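Long-range contacts in CalS10 (Micromonospora echinospora, PDB 6UK5), which binds S-adenosylmethionine and probably transfers its methyl group to an amino pentose during calicheamicin biosynthesis: residues 39-44 and 69-74; 53-58 and 74-79. All blocks are in the same frame, centred on the assembly; numbering follows the deposited sequence.

Contact 1: 39-44 and 69-74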
ATOM      1  N   ASP A  39     -11.235 -16.396 -17.019  1.00 57.18           N
ATOM      2  CA  ASP A  39     -12.157 -17.468 -16.664  1.00 57.51           C
ATOM      3  C   ASP A  39     -13.604 -17.005 -16.774  1.00 57.74           C
ATOM      4  O   ASP A  39     -14.479 -17.770 -17.199  1.00 55.60           O
ATOM      5  CB  ASP A  39     -11.861 -17.973 -15.252  1.00 58.89           C
ATOM      6  CG  ASP A  39     -10.525 -18.692 -15.157  1.00 70.16           C
ATOM      7  OD1 ASP A  39     -10.015 -19.148 -16.204  1.00 73.99           O
ATOM      8  OD2 ASP A  39      -9.989 -18.803 -14.031  1.00 69.58           O
ATOM      9  N   GLU A  40     -13.877 -15.755 -16.395  1.00 59.34           N
ATOM     10  CA  GLU A  40     -15.230 -15.223 -16.519  1.00 56.80           C
ATOM     11  C   GLU A  40     -15.658 -15.162 -17.980  1.00 56.60           C
ATOM     12  O   GLU A  40     -16.724 -15.671 -18.349  1.00 55.97           O
ATOM     13  CB  GLU A  40     -15.306 -13.843 -15.867  1.00 57.75           C
ATOM     14  CG  GLU A  40     -15.159 -13.887 -14.349  1.00 58.61           C
ATOM     15  CD  GLU A  40     -15.046 -12.508 -13.729  1.00 60.65           C
ATOM     16  OE1 GLU A  40     -15.426 -11.525 -14.400  1.00 66.26           O
ATOM     17  OE2 GLU A  40     -14.574 -12.406 -12.575  1.00 59.29           O
ATOM     18  N   ALA A  41     -14.835 -14.545 -18.831  1.00 56.63           N
ATOM     19  CA  ALA A  41     -15.175 -14.458 -20.248  1.00 60.79           C
ATOM     20  C   ALA A  41     -15.345 -15.845 -20.855  1.00 59.33           C
ATOM     21  O   ALA A  41     -16.260 -16.075 -21.655  1.00 59.93           O
ATOM     22  CB  ALA A  41     -14.101 -13.672 -20.998  1.00 64.16           C
ATOM     23  N   ALA A  42     -14.469 -16.782 -20.486  1.00 59.50           N
ATOM     24  CA  ALA A  42     -14.570 -18.142 -21.007  1.00 60.17           C
ATOM     25  C   ALA A  42     -15.893 -18.786 -20.611  1.00 61.00           C
ATOM     26  O   ALA A  42     -16.588 -19.371 -21.449  1.00 62.32           O
ATOM     27  CB  ALA A  42     -13.393 -18.979 -20.503  1.00 62.17           C
ATOM     28  N   ASP A  43     -16.253 -18.697 -19.327  1.00 61.44           N
ATOM     29  CA  ASP A  43     -17.529 -19.245 -18.879  1.00 63.16           C
ATOM     30  C   ASP A  43     -18.692 -18.572 -19.597  1.00 64.74           C
ATOM     31  O   ASP A  43     -19.625 -19.243 -20.054  1.00 64.60           O
ATOM     32  CB  ASP A  43     -17.666 -19.078 -17.367  1.00 63.66           C
ATOM     33  CG  ASP A  43     -19.006 -19.556 -16.848  1.00 64.09           C
ATOM     34  OD1 ASP A  43     -19.668 -20.355 -17.542  1.00 63.91           O
ATOM     35  OD2 ASP A  43     -19.404 -19.121 -15.748  1.00 67.94           O
ATOM     36  N   VAL A  44     -18.650 -17.242 -19.706  1.00 64.58           N
ATOM     37  CA  VAL A  44     -19.701 -16.523 -20.419  1.00 64.46           C
ATOM     38  C   VAL A  44     -19.787 -17.014 -21.857  1.00 62.71           C
ATOM     39  O   VAL A  44     -20.882 -17.215 -22.398  1.00 62.60           O
ATOM     40  CB  VAL A  44     -19.447 -15.004 -20.354  1.00 57.62           C
ATOM     41  CG1 VAL A  44     -20.391 -14.258 -21.289  1.00 56.87           C
ATOM     42  CG2 VAL A  44     -19.587 -14.498 -18.928  1.00 56.92           C
ATOM     43  N   LEU A  69     -13.135  -8.555 -23.159  1.00 70.78           N
ATOM     44  CA  LEU A  69     -13.111  -8.636 -24.615  1.00 72.93           C
ATOM     45  C   LEU A  69     -11.866  -9.347 -25.127  1.00 70.57           C
ATOM     46  O   LEU A  69     -11.921 -10.025 -26.160  1.00 58.42           O
ATOM     47  CB  LEU A  69     -13.183  -7.232 -25.215  1.00 73.73           C
ATOM     48  CG  LEU A  69     -14.570  -6.601 -25.286  1.00 72.05           C
ATOM     49  CD1 LEU A  69     -14.466  -5.104 -25.504  1.00 64.85           C
ATOM     50  CD2 LEU A  69     -15.368  -7.254 -26.384  1.00 76.12           C
ATOM     51  N   GLU A  70     -10.739  -9.205 -24.427  1.00 70.64           N
ATOM     52  CA  GLU A  70      -9.519  -9.880 -24.856  1.00 71.22           C
ATOM     53  C   GLU A  70      -9.736 -11.378 -25.021  1.00 72.76           C
ATOM     54  O   GLU A  70      -9.278 -11.975 -26.003  1.00 71.00           O
ATOM     55  CB  GLU A  70      -8.395  -9.621 -23.852  1.00 66.90           C
ATOM     56  CG  GLU A  70      -7.063 -10.225 -24.267  1.00 60.37           C
ATOM     57  CD  GLU A  70      -5.893  -9.665 -23.489  1.00 60.95           C
ATOM     58  OE1 GLU A  70      -5.601 -10.191 -22.398  1.00 64.01           O
ATOM     59  OE2 GLU A  70      -5.269  -8.694 -23.967  1.00 65.13           O
ATOM     60  N   THR A  71     -10.435 -12.005 -24.074  1.00 74.84           N
ATOM     61  CA  THR A  71     -10.682 -13.438 -24.171  1.00 76.03           C
ATOM     62  C   THR A  71     -11.868 -13.748 -25.079  1.00 72.61           C
ATOM     63  O   THR A  71     -11.892 -14.808 -25.712  1.00 72.59           O
ATOM     64  CB  THR A  71     -10.900 -14.030 -22.778  1.00 76.76           C
ATOM     65  OG1 THR A  71      -9.711 -13.856 -21.997  1.00 75.81           O
ATOM     66  CG2 THR A  71     -11.206 -15.517 -22.873  1.00 74.92           C
ATOM     67  N   PHE A  72     -12.859 -12.855 -25.148  1.00 72.92           N
ATOM     68  CA  PHE A  72     -13.973 -13.075 -26.066  1.00 73.83           C
ATOM     69  C   PHE A  72     -13.488 -13.144 -27.509  1.00 70.61           C
ATOM     70  O   PHE A  72     -14.024 -13.913 -28.317  1.00 66.79           O
ATOM     71  CB  PHE A  72     -15.020 -11.969 -25.911  1.00 73.76           C
ATOM     72  CG  PHE A  72     -15.947 -12.156 -24.735  1.00 71.78           C
ATOM     73  CD1 PHE A  72     -16.218 -11.103 -23.877  1.00 72.07           C
ATOM     74  CD2 PHE A  72     -16.560 -13.379 -24.500  1.00 71.31           C
ATOM     75  CE1 PHE A  72     -17.073 -11.269 -22.801  1.00 63.91           C
ATOM     76  CE2 PHE A  72     -17.413 -13.549 -23.425  1.00 70.44           C
ATOM     77  CZ  PHE A  72     -17.671 -12.493 -22.576  1.00 63.48           C
ATOM     78  N   ALA A  73     -12.473 -12.342 -27.855  1.00 70.18           N
ATOM     79  CA  ALA A  73     -11.985 -12.318 -29.231  1.00 68.81           C
ATOM     80  C   ALA A  73     -11.413 -13.667 -29.648  1.00 68.50           C
ATOM     81  O   ALA A  73     -11.544 -14.066 -30.811  1.00 69.26           O
ATOM     82  CB  ALA A  73     -10.928 -11.223 -29.397  1.00 65.81           C
ATOM     83  N   THR A  74     -10.783 -14.386 -28.716  1.00 67.78           N
ATOM     84  CA  THR A  74     -10.279 -15.724 -29.001  1.00 70.27           C
ATOM     85  C   THR A  74     -11.396 -16.740 -29.195  1.00 69.38           C
ATOM     86  O   THR A  74     -11.122 -17.861 -29.636  1.00 73.30           O
ATOM     87  CB  THR A  74      -9.368 -16.209 -27.869  1.00 67.16           C
ATOM     88  OG1 THR A  74     -10.171 -16.681 -26.778  1.00 69.63           O
ATOM     89  CG2 THR A  74      -8.461 -15.085 -27.377  1.00 69.31           C
TER
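Phe72 lays one ring face against Ala41, whose CB stands 4.0 Å from the ring centroid and 8° off the normal, a CH-pi contact centred on the ring. At the far end of the same ring Val44 comes in at the edge rather than over a face: its CB lies in the ring plane and its CG1 approaches Phe72 CZ to 3.5 Å. The backbone carbonyl of Ala41 also reaches this end, with Ala41 O 3.3 Å from Phe72 CE2. With CG anti to its own carbonyl carbon (chi1 -80°), Phe72 leans out from helix 67-73 into helix 37-51, although its CB does not point straight at helix 37-51. One residue earlier, Thr71 meets another flank of Ala41, CB to CB at 3.7 Å. Thr71 holds its methyl CG2 anti to the backbone N, near Ala41 CB and Ala42, while OG1 turns off to a hydrogen bond with His38 ND1. The small alanine lets the backbones come close, with Ala41 CA and Thr71 CA 6.1 Å apart; the two helix segments approach to 8.4 Å between axes and cross at -45°. Leu58 covers the opposite face of the ring, and Thr119 of the central sheet also touches Phe72. The side chain of Phe72 lies about 8 Å from the bound S-adenosylmethionine, without touching it. An alanine in place of Phe72 would probably open a gap between Ala41, Val44 and the sheet, and deprive the Ala41 methyl of the ring beneath it. Between the two segments the contact is thus apolar and depends on shape; polar ties between the same helices lie beside it, the Thr71-His38 bond and that of Glu40 OE1 with His68 NE2.

Contact 2: 53-58 and 74-79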
ATOM      1  N   PRO A  53     -25.728 -21.684 -30.420  1.00 82.18           N
ATOM      2  CA  PRO A  53     -24.547 -22.429 -30.891  1.00 81.24           C
ATOM      3  C   PRO A  53     -23.783 -21.743 -32.011  1.00 78.60           C
ATOM      4  O   PRO A  53     -22.569 -21.951 -32.135  1.00 72.84           O
ATOM      5  CB  PRO A  53     -25.149 -23.762 -31.362  1.00 80.19           C
ATOM      6  CG  PRO A  53     -26.400 -23.919 -30.558  1.00 79.71           C
ATOM      7  CD  PRO A  53     -26.935 -22.529 -30.352  1.00 77.17           C
ATOM      8  N   ASP A  54     -24.449 -20.932 -32.830  1.00 79.53           N
ATOM      9  CA  ASP A  54     -23.832 -20.304 -33.991  1.00 77.07           C
ATOM     10  C   ASP A  54     -23.344 -18.883 -33.714  1.00 74.34           C
ATOM     11  O   ASP A  54     -22.956 -18.180 -34.653  1.00 69.66           O
ATOM     12  CB  ASP A  54     -24.826 -20.291 -35.154  1.00 69.24           C
ATOM     13  CG  ASP A  54     -25.320 -21.679 -35.513  1.00 73.68           C
ATOM     14  OD1 ASP A  54     -24.522 -22.638 -35.426  1.00 77.85           O
ATOM     15  OD2 ASP A  54     -26.510 -21.807 -35.878  1.00 78.97           O
ATOM     16  N   ALA A  55     -23.360 -18.446 -32.456  1.00 73.26           N
ATOM     17  CA  ALA A  55     -22.978 -17.081 -32.118  1.00 69.63           C
ATOM     18  C   ALA A  55     -21.644 -16.705 -32.750  1.00 72.66           C
ATOM     19  O   ALA A  55     -20.669 -17.457 -32.663  1.00 74.34           O
ATOM     20  CB  ALA A  55     -22.896 -16.932 -30.596  1.00 65.09           C
ATOM     21  N   ALA A  56     -21.603 -15.531 -33.387  1.00 71.69           N
ATOM     22  CA  ALA A  56     -20.379 -15.068 -34.031  1.00 69.70           C
ATOM     23  C   ALA A  56     -20.051 -13.611 -33.709  1.00 61.57           C
ATOM     24  O   ALA A  56     -18.874 -13.250 -33.607  1.00 60.82           O
ATOM     25  CB  ALA A  56     -20.488 -15.252 -35.547  1.00 63.00           C
ATOM     26  N   ARG A  57     -21.070 -12.773 -33.540  1.00 64.16           N
ATOM     27  CA  ARG A  57     -20.897 -11.347 -33.278  1.00 62.63           C
ATOM     28  C   ARG A  57     -21.262 -11.042 -31.830  1.00 64.58           C
ATOM     29  O   ARG A  57     -22.379 -11.343 -31.392  1.00 63.64           O
ATOM     30  CB  ARG A  57     -21.754 -10.512 -34.229  1.00 63.04           C
ATOM     31  CG  ARG A  57     -21.324 -10.565 -35.685  1.00 61.93           C
ATOM     32  CD  ARG A  57     -22.386  -9.961 -36.596  1.00 64.38           C
ATOM     33  NE  ARG A  57     -22.873  -8.668 -36.116  1.00 65.96           N
ATOM     34  CZ  ARG A  57     -22.222  -7.514 -36.240  1.00 66.86           C
ATOM     35  NH1 ARG A  57     -21.034  -7.473 -36.827  1.00 71.84           N
ATOM     36  NH2 ARG A  57     -22.761  -6.397 -35.768  1.00 64.71           N
ATOM     37  N   LEU A  58     -20.326 -10.440 -31.094  1.00 64.33           N
ATOM     38  CA  LEU A  58     -20.529 -10.112 -29.691  1.00 61.06           C
ATOM     39  C   LEU A  58     -20.146  -8.664 -29.418  1.00 66.41           C
ATOM     40  O   LEU A  58     -19.192  -8.140 -30.002  1.00 68.43           O
ATOM     41  CB  LEU A  58     -19.713 -11.034 -28.775  1.00 65.80           C
ATOM     42  CG  LEU A  58     -19.870 -10.768 -27.274  1.00 56.24           C
ATOM     43  CD1 LEU A  58     -19.807 -12.080 -26.516  1.00 58.39           C
ATOM     44  CD2 LEU A  58     -18.818  -9.808 -26.735  1.00 63.02           C
ATOM     45  N   THR A  74     -10.783 -14.386 -28.716  1.00 67.78           N
ATOM     46  CA  THR A  74     -10.279 -15.724 -29.001  1.00 70.27           C
ATOM     47  C   THR A  74     -11.396 -16.740 -29.195  1.00 69.38           C
ATOM     48  O   THR A  74     -11.122 -17.861 -29.636  1.00 73.30           O
ATOM     49  CB  THR A  74      -9.368 -16.209 -27.869  1.00 67.16           C
ATOM     50  OG1 THR A  74     -10.171 -16.681 -26.778  1.00 69.63           O
ATOM     51  CG2 THR A  74      -8.461 -15.085 -27.377  1.00 69.31           C
ATOM     52  N   ARG A  75     -12.640 -16.376 -28.880  1.00 67.85           N
ATOM     53  CA  ARG A  75     -13.760 -17.303 -28.877  1.00 63.85           C
ATOM     54  C   ARG A  75     -14.845 -16.960 -29.889  1.00 60.75           C
ATOM     55  O   ARG A  75     -15.613 -17.852 -30.264  1.00 56.09           O
ATOM     56  CB  ARG A  75     -14.379 -17.359 -27.469  1.00 63.97           C
ATOM     57  CG  ARG A  75     -13.393 -17.813 -26.390  1.00 63.80           C
ATOM     58  CD  ARG A  75     -13.050 -19.294 -26.490  1.00 63.83           C
ATOM     59  NE  ARG A  75     -14.246 -20.131 -26.504  1.00 66.72           N
ATOM     60  CZ  ARG A  75     -14.867 -20.567 -25.410  1.00 65.32           C
ATOM     61  NH1 ARG A  75     -14.408 -20.254 -24.204  1.00 66.97           N
ATOM     62  NH2 ARG A  75     -15.951 -21.318 -25.520  1.00 60.19           N
ATOM     63  N   PHE A  76     -14.935 -15.707 -30.335  1.00 63.75           N
ATOM     64  CA  PHE A  76     -15.927 -15.275 -31.310  1.00 62.98           C
ATOM     65  C   PHE A  76     -15.241 -14.578 -32.479  1.00 63.42           C
ATOM     66  O   PHE A  76     -14.325 -13.772 -32.270  1.00 65.37           O
ATOM     67  CB  PHE A  76     -16.959 -14.335 -30.667  1.00 64.90           C
ATOM     68  CG  PHE A  76     -17.745 -14.969 -29.550  1.00 64.66           C
ATOM     69  CD1 PHE A  76     -17.448 -14.698 -28.225  1.00 62.89           C
ATOM     70  CD2 PHE A  76     -18.779 -15.848 -29.831  1.00 64.30           C
ATOM     71  CE1 PHE A  76     -18.173 -15.287 -27.207  1.00 66.58           C
ATOM     72  CE2 PHE A  76     -19.503 -16.436 -28.814  1.00 64.50           C
ATOM     73  CZ  PHE A  76     -19.200 -16.156 -27.505  1.00 62.94           C
ATOM     74  N   PRO A  77     -15.656 -14.873 -33.727  1.00 61.50           N
ATOM     75  CA  PRO A  77     -15.019 -14.237 -34.889  1.00 62.29           C
ATOM     76  C   PRO A  77     -14.978 -12.719 -34.811  1.00 62.04           C
ATOM     77  O   PRO A  77     -13.901 -12.123 -34.899  1.00 66.92           O
ATOM     78  CB  PRO A  77     -15.889 -14.703 -36.065  1.00 61.72           C
ATOM     79  CG  PRO A  77     -16.520 -15.962 -35.597  1.00 72.78           C
ATOM     80  CD  PRO A  77     -16.740 -15.790 -34.126  1.00 63.73           C
ATOM     81  N   HIS A  78     -16.135 -12.087 -34.642  1.00 60.92           N
ATOM     82  CA  HIS A  78     -16.241 -10.635 -34.589  1.00 64.94           C
ATOM     83  C   HIS A  78     -16.654 -10.211 -33.189  1.00 67.49           C
ATOM     84  O   HIS A  78     -17.591 -10.770 -32.610  1.00 68.22           O
ATOM     85  CB  HIS A  78     -17.228 -10.100 -35.628  1.00 63.82           C
ATOM     86  CG  HIS A  78     -17.259  -8.605 -35.711  1.00 62.02           C
ATOM     87  ND1 HIS A  78     -18.357  -7.906 -36.164  1.00 62.67           N
ATOM     88  CD2 HIS A  78     -16.347  -7.673 -35.342  1.00 64.27           C
ATOM     89  CE1 HIS A  78     -18.105  -6.611 -36.110  1.00 68.04           C
ATOM     90  NE2 HIS A  78     -16.895  -6.442 -35.609  1.00 66.26           N
ATOM     91  N   VAL A  79     -15.951  -9.220 -32.660  1.00 72.19           N
ATOM     92  CA  VAL A  79     -16.157  -8.726 -31.307  1.00 75.46           C
ATOM     93  C   VAL A  79     -16.043  -7.210 -31.336  1.00 75.90           C
ATOM     94  O   VAL A  79     -15.232  -6.654 -32.084  1.00 72.55           O
ATOM     95  CB  VAL A  79     -15.121  -9.367 -30.359  1.00 72.67           C
ATOM     96  CG1 VAL A  79     -14.957  -8.562 -29.108  1.00 83.55           C
ATOM     97  CG2 VAL A  79     -15.517 -10.804 -30.028  1.00 74.29           C
TER
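Leu58 and Phe76 form the apolar centre, Leu58 CD1 resting 3.7 Å from Phe76 CE1 at a slant to the ring. The leucine reaches it with CG anti to the backbone N (chi1 -180°). Across the ring from CE1, Ala55 CB meets Phe76 CE2 at 3.9 Å, and Ala55 O lies at the ring edge, close to its plane. Ile48 of helix 37-51 touches both Ala55 and Leu58, and Val79 shares the Leu58 face of the sheet. Further out, Ala56 CB packs on the Pro77 ring, 4.0 Å from its CG. The backbones then join as parallel strands: His78 N donates to Ala56 O (3.2 Å) and Leu58 N to His78 O (3.1 Å), bracketing Arg57 opposite His78; a backbone bond of Leu58 with Glu80 continues the ladder past Leu58 and Val79. On the opposite face the Arg57 and His78 side chains run side by side, guanidinium and imidazole planes 50° apart. Arg57 NH1 comes to the edge of the imidazole beside ND1, but the angle is too poor for a hydrogen bond; the guanidinium is instead held by Thr114 O through NH2, and makes a cation-pi contact with Phe115. Strands 57-61 and 78-83, linked through helix 67-73, make a beta-alpha-beta crossover, the opening unit of the Rossmann-like fold of class I methyltransferases, whose 3-2-1-4-5-7-6 strand order is present here.

How the contacts relate
From the N terminus, helix 37-51 supplies the first side of contact 1, and the chain then turns through 53-58, the first side of contact 2, into strand 57-61. Helix 67-73 comes back to helix 37-51, closing contact 1 over a loop that holds this strand. The chain continues into 74-79, which closes contact 2 beside the strand. The segments therefore alternate and the two closures cross, with Thr74 common to both. Phe72 of contact 1 packs on Leu58 of contact 2, and Val79 also lies against the backbone of Phe72 and Ala73. Together the two contacts tie helices 37-51 and 67-73 to each other and to strands 57-61 and 78-83.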